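Local coordinates for pentatricopeptide repeat-containing protein 10, chloroplastic (Zea mays, PDB 4M59), which binds two similar intergenic RNA sequences in the chloroplast atpH 5'-UTR and psaJ 3'-UTR and acts there as a barrier to RNA decay, at residues G84-T96 / V112-R124. The protein carries 4 engineered substitutions. Sequence-based numbering, arbitrary orientation.
Sequences GQHDAVCALLDET and VLHALSRAGRYER. With nucleotides of chain D.
The CD methylene of Arg-118 lies over one face of the His-86 imidazole, a CH-pi contact 4.1 Å from the ring centroid, and the backbone C of Gly-84 lies over the opposite face, both offset toward the rim. The setting is an alpha-alpha superhelix of pentatricopeptide repeats, where helix 86-95 of the first predicted repeat crosses helix 106-117 of the second. His-114 meets the His-86 ring almost at right angles, the planes 88° apart, and offers one of its own faces to the RNA: C5' of nucleotide U2 of chain D sits over the ring centre, 3.5 Å from CE1 of His-114. The guanidinium of Arg-121 takes the carboxylate of Asp-94 at its edge, and that of Arg-124 has CG of Leu-93 over one face. With CG anti to the backbone N (chi1 172°), His-114 is swung to where it touches both His-86 and the ribose; an alanine here would probably leave C5' of U2 without its flat support and take away the imidazole that meets CE1 of His-86. Deeper between the helices, CG1 of Val-89 packs on CG2 of Val-112, and Ala-115 CB rests near Cys-90, whose SG is 3.3 Å from the carbonyl O of Ala-115. Leu-93 and Leu-116 meet tip to tip, CD2 to CD2 at 3.5 Å, while CD of Arg-124 packs against Leu-93 CD2. The salt bridge closes this end: Asp-94 OD2 receives NH1 of Arg-121 through its syn lone pair at 3.0 Å, and a weak second bond runs from NH2 of Arg-121 to Asp-94 OD1 at 3.4 Å.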
ATOM      1  N   GLY A  84     -10.340  16.152 -22.220  1.00 76.64           N
ATOM      2  CA  GLY A  84      -9.764  16.330 -20.905  1.00 72.31           C
ATOM      3  C   GLY A  84      -8.362  16.872 -20.889  1.00 69.60           C
ATOM      4  O   GLY A  84      -7.598  16.608 -19.973  1.00 67.95           O
ATOM      5  N   GLN A  85      -8.023  17.662 -21.890  1.00 58.37           N
ATOM      6  CA  GLN A  85      -6.659  18.112 -22.036  1.00 56.92           C
ATOM      7  C   GLN A  85      -6.433  19.521 -21.580  1.00 54.82           C
ATOM      8  O   GLN A  85      -6.164  20.401 -22.367  1.00 55.73           O
ATOM      9  CB  GLN A  85      -6.221  17.953 -23.473  1.00 63.09           C
ATOM     10  CG  GLN A  85      -6.058  16.532 -23.856  1.00 64.98           C
ATOM     11  CD  GLN A  85      -5.020  15.871 -23.024  1.00 63.38           C
ATOM     12  OE1 GLN A  85      -4.035  16.490 -22.651  1.00 62.29           O
ATOM     13  NE2 GLN A  85      -5.232  14.613 -22.705  1.00 64.48           N
ATOM     14  N   HIS A  86      -6.503  19.711 -20.283  1.00 57.99           N
ATOM     15  CA  HIS A  86      -6.474  21.032 -19.711  1.00 56.36           C
ATOM     16  C   HIS A  86      -5.155  21.764 -19.869  1.00 56.63           C
ATOM     17  O   HIS A  86      -5.140  22.968 -19.996  1.00 56.79           O
ATOM     18  CB  HIS A  86      -6.863  20.947 -18.240  1.00 58.60           C
ATOM     19  CG  HIS A  86      -8.057  20.090 -17.985  1.00 58.99           C
ATOM     20  ND1 HIS A  86      -9.325  20.455 -18.362  1.00 59.86           N
ATOM     21  CD2 HIS A  86      -8.171  18.886 -17.388  1.00 59.68           C
ATOM     22  CE1 HIS A  86     -10.175  19.509 -18.009  1.00 61.25           C
ATOM     23  NE2 HIS A  86      -9.501  18.544 -17.417  1.00 60.51           N
ATOM     24  N   ASP A  87      -4.042  21.052 -19.843  1.00 59.25           N
ATOM     25  CA  ASP A  87      -2.753  21.719 -19.911  1.00 60.15           C
ATOM     26  C   ASP A  87      -2.577  22.328 -21.265  1.00 61.62           C
ATOM     27  O   ASP A  87      -1.923  23.341 -21.427  1.00 63.12           O
ATOM     28  CB  ASP A  87      -1.614  20.742 -19.648  1.00 62.77           C
ATOM     29  CG  ASP A  87      -0.254  21.365 -19.858  1.00 64.32           C
ATOM     30  OD1 ASP A  87       0.185  22.144 -18.999  1.00 64.32           O
ATOM     31  OD2 ASP A  87       0.383  21.070 -20.877  1.00 65.92           O
ATOM     32  N   ALA A  88      -3.179  21.694 -22.248  1.00 56.57           N
ATOM     33  CA  ALA A  88      -2.986  22.082 -23.616  1.00 59.52           C
ATOM     34  C   ALA A  88      -3.729  23.360 -23.898  1.00 59.98           C
ATOM     35  O   ALA A  88      -3.335  24.142 -24.743  1.00 62.57           O
ATOM     36  CB  ALA A  88      -3.466  20.992 -24.506  1.00 59.46           C
ATOM     37  N   VAL A  89      -4.810  23.572 -23.173  1.00 59.81           N
ATOM     38  CA  VAL A  89      -5.609  24.767 -23.325  1.00 59.71           C
ATOM     39  C   VAL A  89      -4.972  25.939 -22.602  1.00 59.89           C
ATOM     40  O   VAL A  89      -5.080  27.072 -23.034  1.00 61.59           O
ATOM     41  CB  VAL A  89      -7.027  24.553 -22.801  1.00 57.78           C
ATOM     42  CG1 VAL A  89      -7.887  25.722 -23.139  1.00 57.66           C
ATOM     43  CG2 VAL A  89      -7.616  23.303 -23.388  1.00 59.28           C
ATOM     44  N   CYS A  90      -4.290  25.660 -21.506  1.00 61.29           N
ATOM     45  CA  CYS A  90      -3.587  26.706 -20.791  1.00 62.90           C
ATOM     46  C   CYS A  90      -2.387  27.114 -21.594  1.00 66.50           C
ATOM     47  O   CYS A  90      -1.776  28.125 -21.334  1.00 69.31           O
ATOM     48  CB  CYS A  90      -3.155  26.232 -19.411  1.00 61.86           C
ATOM     49  SG  CYS A  90      -4.479  25.887 -18.286  1.00 58.72           S
ATOM     50  N   ALA A  91      -2.051  26.305 -22.580  1.00 56.36           N
ATOM     51  CA  ALA A  91      -0.942  26.591 -23.449  1.00 59.80           C
ATOM     52  C   ALA A  91      -1.349  27.608 -24.476  1.00 63.14           C
ATOM     53  O   ALA A  91      -0.659  28.587 -24.694  1.00 66.38           O
ATOM     54  CB  ALA A  91      -0.508  25.348 -24.124  1.00 55.59           C
ATOM     55  N   LEU A  92      -2.483  27.349 -25.108  1.00 59.10           N
ATOM     56  CA  LEU A  92      -3.062  28.226 -26.108  1.00 61.79           C
ATOM     57  C   LEU A  92      -3.309  29.584 -25.529  1.00 62.99           C
ATOM     58  O   LEU A  92      -3.207  30.591 -26.206  1.00 67.21           O
ATOM     59  CB  LEU A  92      -4.383  27.658 -26.554  1.00 59.83           C
ATOM     60  CG  LEU A  92      -4.249  26.302 -27.207  1.00 60.26           C
ATOM     61  CD1 LEU A  92      -5.599  25.710 -27.455  1.00 58.34           C
ATOM     62  CD2 LEU A  92      -3.525  26.468 -28.503  1.00 65.10           C
ATOM     63  N   LEU A  93      -3.656  29.601 -24.261  1.00 58.93           N
ATOM     64  CA  LEU A  93      -3.857  30.835 -23.563  1.00 60.77           C
ATOM     65  C   LEU A  93      -2.540  31.566 -23.453  1.00 65.26           C
ATOM     66  O   LEU A  93      -2.492  32.786 -23.443  1.00 68.01           O
ATOM     67  CB  LEU A  93      -4.384  30.524 -22.181  1.00 60.03           C
ATOM     68  CG  LEU A  93      -4.457  31.693 -21.229  1.00 62.70           C
ATOM     69  CD1 LEU A  93      -5.795  32.316 -21.343  1.00 60.69           C
ATOM     70  CD2 LEU A  93      -4.223  31.203 -19.859  1.00 60.84           C
ATOM     71  N   ASP A  94      -1.460  30.805 -23.307  1.00 63.23           N
ATOM     72  CA  ASP A  94      -0.158  31.386 -23.000  1.00 64.96           C
ATOM     73  C   ASP A  94       0.649  31.782 -24.233  1.00 67.31           C
ATOM     74  O   ASP A  94       1.426  32.734 -24.189  1.00 68.75           O
ATOM     75  CB  ASP A  94       0.651  30.440 -22.111  1.00 66.13           C
ATOM     76  CG  ASP A  94       0.083  30.329 -20.713  1.00 64.21           C
ATOM     77  OD1 ASP A  94      -0.463  31.333 -20.213  1.00 65.93           O
ATOM     78  OD2 ASP A  94       0.182  29.241 -20.112  1.00 61.11           O
ATOM     79  N   GLU A  95       0.466  31.055 -25.326  0.82109.03           N
ATOM     80  CA  GLU A  95       1.179  31.359 -26.563  0.82111.19           C
ATOM     81  C   GLU A  95       0.355  32.281 -27.464  0.82113.31           C
ATOM     82  O   GLU A  95       0.866  33.270 -27.985  0.82114.74           O
ATOM     83  CB  GLU A  95       1.606  30.071 -27.281  0.82114.41           C
ATOM     84  CG  GLU A  95       0.710  29.620 -28.424  0.82115.84           C
ATOM     85  CD  GLU A  95       1.494  29.336 -29.695  0.82117.52           C
ATOM     86  OE1 GLU A  95       1.682  28.146 -30.029  0.82117.00           O
ATOM     87  OE2 GLU A  95       1.925  30.302 -30.357  0.82119.18           O
ATOM     88  N   THR A  96      -0.918  31.947 -27.636  1.00 75.43           N
ATOM     89  CA  THR A  96      -1.824  32.763 -28.433  1.00 76.56           C
ATOM     90  C   THR A  96      -1.624  32.539 -29.927  1.00 77.83           C
ATOM     91  O   THR A  96      -0.701  33.104 -30.525  1.00 78.70           O
ATOM     92  CB  THR A  96      -1.648  34.261 -28.130  1.00 90.23           C
ATOM     93  OG1 THR A  96      -1.252  34.429 -26.762  1.00 89.52           O
ATOM     94  CG2 THR A  96      -2.949  35.009 -28.372  1.00 88.81           C
ATOM     95  N   VAL A 112     -11.587  27.447 -20.808  1.00 48.46           N
ATOM     96  CA  VAL A 112     -10.237  27.834 -20.461  1.00 48.47           C
ATOM     97  C   VAL A 112     -10.157  28.159 -18.998  1.00 47.47           C
ATOM     98  O   VAL A 112      -9.197  27.835 -18.327  1.00 48.03           O
ATOM     99  CB  VAL A 112      -9.834  29.054 -21.273  1.00 45.47           C
ATOM    100  CG1 VAL A 112      -8.489  29.558 -20.855  1.00 47.68           C
ATOM    101  CG2 VAL A 112      -9.831  28.710 -22.723  1.00 46.94           C
ATOM    102  N   LEU A 113     -11.187  28.817 -18.506  1.00 47.46           N
ATOM    103  CA  LEU A 113     -11.270  29.179 -17.112  1.00 47.14           C
ATOM    104  C   LEU A 113     -11.196  27.953 -16.253  1.00 46.70           C
ATOM    105  O   LEU A 113     -10.525  27.939 -15.240  1.00 47.40           O
ATOM    106  CB  LEU A 113     -12.591  29.877 -16.852  1.00 45.40           C
ATOM    107  CG  LEU A 113     -12.594  31.373 -17.083  1.00 46.20           C
ATOM    108  CD1 LEU A 113     -13.964  31.894 -16.874  1.00 45.16           C
ATOM    109  CD2 LEU A 113     -11.666  31.998 -16.111  1.00 48.57           C
ATOM    110  N   HIS A 114     -11.895  26.922 -16.668  1.00 45.59           N
ATOM    111  CA  HIS A 114     -11.894  25.699 -15.924  1.00 45.99           C
ATOM    112  C   HIS A 114     -10.535  25.070 -16.011  1.00 46.07           C
ATOM    113  O   HIS A 114     -10.085  24.429 -15.086  1.00 45.90           O
ATOM    114  CB  HIS A 114     -12.924  24.749 -16.480  1.00 48.98           C
ATOM    115  CG  HIS A 114     -12.865  23.392 -15.876  1.00 50.19           C
ATOM    116  ND1 HIS A 114     -12.712  22.252 -16.627  1.00 52.15           N
ATOM    117  CD2 HIS A 114     -12.927  22.994 -14.585  1.00 49.78           C
ATOM    118  CE1 HIS A 114     -12.686  21.205 -15.828  1.00 52.39           C
ATOM    119  NE2 HIS A 114     -12.817  21.627 -14.585  1.00 50.96           N
ATOM    120  N   ALA A 115      -9.881  25.268 -17.145  1.00 54.99           N
ATOM    121  CA  ALA A 115      -8.555  24.726 -17.345  1.00 55.41           C
ATOM    122  C   ALA A 115      -7.549  25.441 -16.478  1.00 55.94           C
ATOM    123  O   ALA A 115      -6.596  24.849 -16.006  1.00 56.17           O
ATOM    124  CB  ALA A 115      -8.167  24.843 -18.789  1.00 62.46           C
ATOM    125  N   LEU A 116      -7.767  26.727 -16.267  1.00 57.14           N
ATOM    126  CA  LEU A 116      -6.904  27.504 -15.408  1.00 59.64           C
ATOM    127  C   LEU A 116      -7.170  27.178 -13.966  1.00 59.41           C
ATOM    128  O   LEU A 116      -6.319  27.362 -13.112  1.00 61.82           O
ATOM    129  CB  LEU A 116      -7.146  28.981 -15.628  1.00 62.22           C
ATOM    130  CG  LEU A 116      -6.670  29.551 -16.945  1.00 64.08           C
ATOM    131  CD1 LEU A 116      -7.032  30.994 -16.990  1.00 66.97           C
ATOM    132  CD2 LEU A 116      -5.201  29.389 -16.985  1.00 66.97           C
ATOM    133  N   SER A 117      -8.368  26.705 -13.694  1.00 61.47           N
ATOM    134  CA  SER A 117      -8.769  26.404 -12.347  1.00 61.63           C
ATOM    135  C   SER A 117      -8.172  25.087 -11.933  1.00 60.97           C
ATOM    136  O   SER A 117      -7.888  24.863 -10.770  1.00 61.99           O
ATOM    137  CB  SER A 117     -10.290  26.345 -12.266  1.00 65.13           C
ATOM    138  OG  SER A 117     -10.736  26.284 -10.932  1.00 65.89           O
ATOM    139  N   ARG A 118      -7.997  24.196 -12.907  1.00 72.46           N
ATOM    140  CA  ARG A 118      -7.514  22.848 -12.643  1.00 72.36           C
ATOM    141  C   ARG A 118      -5.998  22.796 -12.506  1.00 73.49           C
ATOM    142  O   ARG A 118      -5.422  21.721 -12.350  1.00 74.02           O
ATOM    143  CB  ARG A 118      -7.962  21.900 -13.755  1.00 78.86           C
ATOM    144  CG  ARG A 118      -9.323  21.271 -13.523  1.00 78.90           C
ATOM    145  CD  ARG A 118      -9.280  19.770 -13.737  1.00 79.96           C
ATOM    146  NE  ARG A 118      -9.869  19.043 -12.616  1.00 80.40           N
ATOM    147  CZ  ARG A 118      -9.252  18.074 -11.948  1.00 81.02           C
ATOM    148  NH1 ARG A 118      -9.865  17.467 -10.942  1.00 81.55           N
ATOM    149  NH2 ARG A 118      -8.022  17.715 -12.286  1.00 81.57           N
ATOM    150  N   ALA A 119      -5.354  23.954 -12.564  1.00 58.28           N
ATOM    151  CA  ALA A 119      -3.916  24.003 -12.481  1.00 59.93           C
ATOM    152  C   ALA A 119      -3.528  24.906 -11.336  1.00 62.68           C
ATOM    153  O   ALA A 119      -2.358  25.151 -11.087  1.00 64.66           O
ATOM    154  CB  ALA A 119      -3.363  24.507 -13.762  1.00 59.51           C
ATOM    155  N   GLY A 120      -4.535  25.401 -10.640  1.00 54.10           N
ATOM    156  CA  GLY A 120      -4.319  26.235  -9.486  1.00 58.08           C
ATOM    157  C   GLY A 120      -4.018  27.634  -9.909  1.00 61.96           C
ATOM    158  O   GLY A 120      -3.662  28.472  -9.106  1.00 66.62           O
ATOM    159  N   ARG A 121      -4.145  27.897 -11.205  1.00 48.14           N
ATOM    160  CA  ARG A 121      -3.891  29.231 -11.728  1.00 52.17           C
ATOM    161  C   ARG A 121      -5.128  30.102 -11.562  1.00 53.55           C
ATOM    162  O   ARG A 121      -5.719  30.556 -12.538  1.00 52.42           O
ATOM    163  CB  ARG A 121      -3.472  29.160 -13.196  1.00 50.85           C
ATOM    164  CG  ARG A 121      -2.242  28.302 -13.435  1.00 49.49           C
ATOM    165  CD  ARG A 121      -1.806  28.347 -14.889  1.00 49.28           C
ATOM    166  NE  ARG A 121      -1.313  29.665 -15.268  1.00 53.63           N
ATOM    167  CZ  ARG A 121      -1.046  30.028 -16.515  1.00 54.70           C
ATOM    168  NH1 ARG A 121      -1.226  29.172 -17.509  1.00 52.06           N
ATOM    169  NH2 ARG A 121      -0.599  31.249 -16.772  1.00 58.48           N
ATOM    170  N   TYR A 122      -5.511  30.324 -10.309  1.00 53.88           N
ATOM    171  CA  TYR A 122      -6.717  31.076  -9.985  1.00 54.76           C
ATOM    172  C   TYR A 122      -6.577  32.561 -10.298  1.00 59.60           C
ATOM    173  O   TYR A 122      -7.377  33.124 -11.040  1.00 57.85           O
ATOM    174  CB  TYR A 122      -7.073  30.875  -8.512  1.00 56.73           C
ATOM    175  CG  TYR A 122      -7.152  29.423  -8.103  1.00 52.19           C
ATOM    176  CD1 TYR A 122      -7.670  28.469  -8.966  1.00 45.85           C
ATOM    177  CD2 TYR A 122      -6.706  29.003  -6.859  1.00 54.93           C
ATOM    178  CE1 TYR A 122      -7.746  27.139  -8.599  1.00 42.88           C
ATOM    179  CE2 TYR A 122      -6.775  27.677  -6.483  1.00 50.95           C
ATOM    180  CZ  TYR A 122      -7.297  26.749  -7.360  1.00 45.17           C
ATOM    181  OH  TYR A 122      -7.372  25.426  -6.996  1.00 42.45           O
ATOM    182  N   GLU A 123      -5.561  33.189  -9.720  1.00 76.04           N
ATOM    183  CA  GLU A 123      -5.323  34.611  -9.934  1.00 77.80           C
ATOM    184  C   GLU A 123      -5.336  34.959 -11.415  1.00 75.95           C
ATOM    185  O   GLU A 123      -5.587  36.103 -11.788  1.00 75.12           O
ATOM    186  CB  GLU A 123      -3.996  35.031  -9.305  1.00 87.58           C
ATOM    187  CG  GLU A 123      -3.900  34.760  -7.813  1.00 89.53           C
ATOM    188  CD  GLU A 123      -4.701  35.753  -6.991  1.00 89.33           C
ATOM    189  OE1 GLU A 123      -4.536  35.771  -5.753  1.00 91.15           O
ATOM    190  OE2 GLU A 123      -5.497  36.510  -7.581  1.00 86.69           O
ATOM    191  N   ARG A 124      -5.068  33.965 -12.255  1.00 63.91           N
ATOM    192  CA  ARG A 124      -5.045  34.164 -13.696  1.00 62.73           C
ATOM    193  C   ARG A 124      -6.435  33.987 -14.292  1.00 59.63           C
ATOM    194  O   ARG A 124      -6.794  34.643 -15.265  1.00 59.65           O
ATOM    195  CB  ARG A 124      -4.068  33.190 -14.354  1.00 68.19           C
ATOM    196  CG  ARG A 124      -3.366  33.747 -15.581  1.00 69.32           C
ATOM    197  CD  ARG A 124      -4.124  33.409 -16.852  1.00 67.35           C
ATOM    198  NE  ARG A 124      -4.692  34.595 -17.480  1.00 68.85           N
ATOM    199  CZ  ARG A 124      -4.106  35.275 -18.461  1.00 70.25           C
ATOM    200  NH1 ARG A 124      -2.932  34.882 -18.931  1.00 71.09           N
ATOM    201  NH2 ARG A 124      -4.696  36.344 -18.972  1.00 69.97           N
TER
ATOM    202  P     U D   2     -16.743  19.704 -17.396  1.00 79.90           P
ATOM    203  OP1   U D   2     -15.606  18.939 -16.821  1.00 68.54           O
ATOM    204  OP2   U D   2     -17.990  18.994 -17.766  1.00 71.55           O
ATOM    205  O5'   U D   2     -17.114  20.859 -16.363  1.00 69.34           O
ATOM    206  C5'   U D   2     -16.147  21.816 -15.953  1.00 72.24           C
ATOM    207  C4'   U D   2     -16.663  22.657 -14.813  1.00 64.76           C
ATOM    208  O4'   U D   2     -17.859  23.362 -15.224  1.00 66.68           O
ATOM    209  C3'   U D   2     -17.095  21.884 -13.575  1.00 57.81           C
ATOM    210  O3'   U D   2     -15.997  21.537 -12.747  1.00 63.85           O
ATOM    211  C2'   U D   2     -18.105  22.821 -12.920  1.00 58.30           C
ATOM    212  O2'   U D   2     -17.446  23.830 -12.169  1.00 53.52           O
ATOM    213  C1'   U D   2     -18.760  23.472 -14.141  1.00 56.72           C
ATOM    214  N1    U D   2     -20.038  22.826 -14.523  1.00 66.74           N
ATOM    215  C2    U D   2     -21.221  23.393 -14.078  1.00 63.95           C
ATOM    216  O2    U D   2     -21.260  24.392 -13.382  1.00 64.95           O
ATOM    217  N3    U D   2     -22.370  22.749 -14.474  1.00 60.67           N
ATOM    218  C4    U D   2     -22.453  21.620 -15.256  1.00 57.37           C
ATOM    219  O4    U D   2     -23.555  21.148 -15.532  1.00 75.50           O
ATOM    220  C5    U D   2     -21.195  21.093 -15.678  1.00 59.63           C
ATOM    221  C6    U D   2     -20.060  21.698 -15.312  1.00 69.55           C
TER